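Side-chain contact in putative uncharacterized protein Ta0848 (Thermoplasma acidophilum, PDB 4MN7), which probably reduces free methionine-R-sulfoxide back to methionine, as a GAF-domain enzyme of the type II free methionine-R-sulfoxide reductases: residues 69-74 with 119-124. The protein carries 1 engineered substitution. Numbering follows the deposited sequence.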
loop_
_atom_site.group_PDB
_atom_site.type_symbol
_atom_site.label_atom_id
_atom_site.label_comp_id
_atom_site.label_asym_id
_atom_site.label_seq_id
_atom_site.Cartn_x
_atom_site.Cartn_y
_atom_site.Cartn_z
ATOM N N ILE A 69 13.723 7.569 -13.526
ATOM C CA ILE A 69 14.548 7.593 -12.345
ATOM C C ILE A 69 15.647 8.612 -12.490
ATOM O O ILE A 69 16.267 8.741 -13.540
ATOM C CB ILE A 69 15.197 6.234 -12.101
ATOM C CG1 ILE A 69 14.133 5.237 -11.601
ATOM C CG2 ILE A 69 16.294 6.318 -11.057
ATOM C CD1 ILE A 69 14.586 3.812 -11.559
ATOM N N VAL A 70 15.914 9.324 -11.408
ATOM C CA VAL A 70 17.080 10.221 -11.383
ATOM C C VAL A 70 17.903 9.699 -10.238
ATOM O O VAL A 70 17.424 9.619 -9.081
ATOM C CB VAL A 70 16.664 11.677 -11.174
ATOM C CG1 VAL A 70 17.882 12.564 -10.909
ATOM C CG2 VAL A 70 15.978 12.153 -12.450
ATOM N N ASN A 71 19.150 9.404 -10.516
ATOM C CA ASN A 71 20.011 8.787 -9.493
ATOM C C ASN A 71 21.286 9.561 -9.473
ATOM O O ASN A 71 22.062 9.384 -10.385
ATOM C CB ASN A 71 20.301 7.319 -9.829
ATOM C CG ASN A 71 21.168 6.606 -8.763
ATOM O OD1 ASN A 71 21.745 7.235 -7.855
ATOM N ND2 ASN A 71 21.323 5.271 -8.925
ATOM N N GLU A 72 21.486 10.409 -8.444
ATOM C CA GLU A 72 22.729 11.188 -8.286
ATOM C C GLU A 72 23.699 10.431 -7.375
ATOM O O GLU A 72 23.460 10.271 -6.188
ATOM C CB GLU A 72 22.423 12.560 -7.725
ATOM C CG GLU A 72 23.652 13.341 -7.357
ATOM C CD GLU A 72 24.572 13.498 -8.570
ATOM O OE1 GLU A 72 25.759 13.053 -8.533
ATOM O OE2 GLU A 72 24.079 14.021 -9.589
ATOM N N TYR A 73 24.780 9.938 -7.962
ATOM C CA TYR A 73 25.813 9.138 -7.261
ATOM C C TYR A 73 26.699 9.969 -6.316
ATOM O O TYR A 73 27.279 9.413 -5.343
ATOM C CB TYR A 73 26.753 8.508 -8.303
ATOM C CG TYR A 73 26.028 7.709 -9.374
ATOM C CD1 TYR A 73 25.505 6.395 -9.103
ATOM C CD2 TYR A 73 25.854 8.240 -10.673
ATOM C CE1 TYR A 73 24.841 5.649 -10.097
ATOM C CE2 TYR A 73 25.178 7.509 -11.670
ATOM C CZ TYR A 73 24.671 6.229 -11.382
ATOM O OH TYR A 73 24.019 5.546 -12.385
ATOM N N ASP A 74 26.823 11.270 -6.639
ATOM C CA ASP A 74 27.721 12.200 -5.946
ATOM C C ASP A 74 27.184 13.654 -5.891
ATOM O O ASP A 74 27.537 14.500 -6.743
ATOM C CB ASP A 74 29.067 12.201 -6.634
ATOM C CG ASP A 74 30.164 12.771 -5.739
ATOM O OD1 ASP A 74 29.839 13.407 -4.691
ATOM O OD2 ASP A 74 31.340 12.545 -6.076
ATOM N N GLU A 119 20.290 -2.616 -9.228
ATOM C CA GLU A 119 19.387 -3.490 -8.434
ATOM C C GLU A 119 18.362 -2.610 -7.677
ATOM O O GLU A 119 17.178 -2.853 -7.711
ATOM C CB GLU A 119 20.222 -4.345 -7.451
ATOM C CG GLU A 119 19.444 -5.123 -6.386
ATOM C CD GLU A 119 20.303 -5.769 -5.265
ATOM O OE1 GLU A 119 21.542 -5.504 -5.155
ATOM O OE2 GLU A 119 19.726 -6.555 -4.459
ATOM N N ASP A 120 18.846 -1.570 -7.027
ATOM C CA ASP A 120 18.002 -0.625 -6.279
ATOM C C ASP A 120 17.010 0.098 -7.165
ATOM O O ASP A 120 15.833 0.296 -6.824
ATOM C CB ASP A 120 18.886 0.475 -5.623
ATOM C CG ASP A 120 19.729 -0.029 -4.463
ATOM O OD1 ASP A 120 19.178 -0.499 -3.437
ATOM O OD2 ASP A 120 20.982 0.049 -4.591
ATOM N N GLU A 121 17.489 0.540 -8.294
ATOM C CA GLU A 121 16.656 1.151 -9.239
ATOM C C GLU A 121 15.492 0.292 -9.630
ATOM O O GLU A 121 14.356 0.769 -9.654
ATOM C CB GLU A 121 17.446 1.528 -10.503
ATOM C CG GLU A 121 18.413 2.642 -10.254
ATOM C CD GLU A 121 19.139 3.138 -11.509
ATOM O OE1 GLU A 121 18.814 2.712 -12.642
ATOM O OE2 GLU A 121 20.050 3.991 -11.333
ATOM N N ALA A 122 15.779 -0.953 -9.999
ATOM C CA ALA A 122 14.730 -1.869 -10.482
ATOM C C ALA A 122 13.767 -2.235 -9.329
ATOM O O ALA A 122 12.550 -2.240 -9.487
ATOM C CB ALA A 122 15.377 -3.123 -11.088
ATOM N N MET A 123 14.292 -2.413 -8.129
ATOM C CA MET A 123 13.435 -2.799 -6.992
ATOM C C MET A 123 12.557 -1.620 -6.650
ATOM O O MET A 123 11.379 -1.790 -6.426
ATOM C CB MET A 123 14.285 -3.258 -5.839
ATOM C CG MET A 123 13.524 -3.763 -4.626
ATOM S SD MET A 123 12.601 -5.312 -4.772
ATOM C CE MET A 123 13.731 -6.149 -5.761
ATOM N N LEU A 124 13.127 -0.416 -6.612
ATOM C CA LEU A 124 12.322 0.786 -6.347
ATOM C C LEU A 124 11.267 1.086 -7.432
ATOM O O LEU A 124 10.161 1.533 -7.102
ATOM C CB LEU A 124 13.243 2.028 -6.116
ATOM C CG LEU A 124 14.034 1.910 -4.789
ATOM C CD1 LEU A 124 15.125 2.941 -4.677
ATOM C CD2 LEU A 124 13.106 2.035 -3.601
#
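Glu121 carries the helical side of this contact, meeting Asn71 with its carboxylate and Ile69 with CB and the backbone carbonyl. In sequence order, Asp120 comes first and turns its carboxylate to Tyr25 OH and the backbone N of Ser117. At Glu121 the chain runs extended beyond CG (chi2 -175°), which carries the carboxylate out to strand 70-72. There OE2 accepts a nearly straight bond from Asn71 ND2, 3.0 Å long and 172° at the hydrogen. The acceptor lies in the amide plane of Asn71 and offers its anti lone pair, while amide and carboxylate planes stand 68° apart. ND2 donates to Phe116 O as well, and the two bonds together restrict how the amide can turn. In this GAF domain, 70-72 is an outermost strand of the antiparallel sheet within the chain; helix 118-136 lies over a face of that sheet, Leu124 touching Val94 and Glu121 touching Ile92 of strand 90-98. With an alanine here instead of Glu121, ND2 would probably keep Phe116 O but lose its carboxylate partner. Nearer the helix backbone, Ile69 CD1 rests 3.8 Å from Glu121 CB and 3.6 Å from Glu121 O, a carbonyl hydrogen-bonded by Ser125 OG.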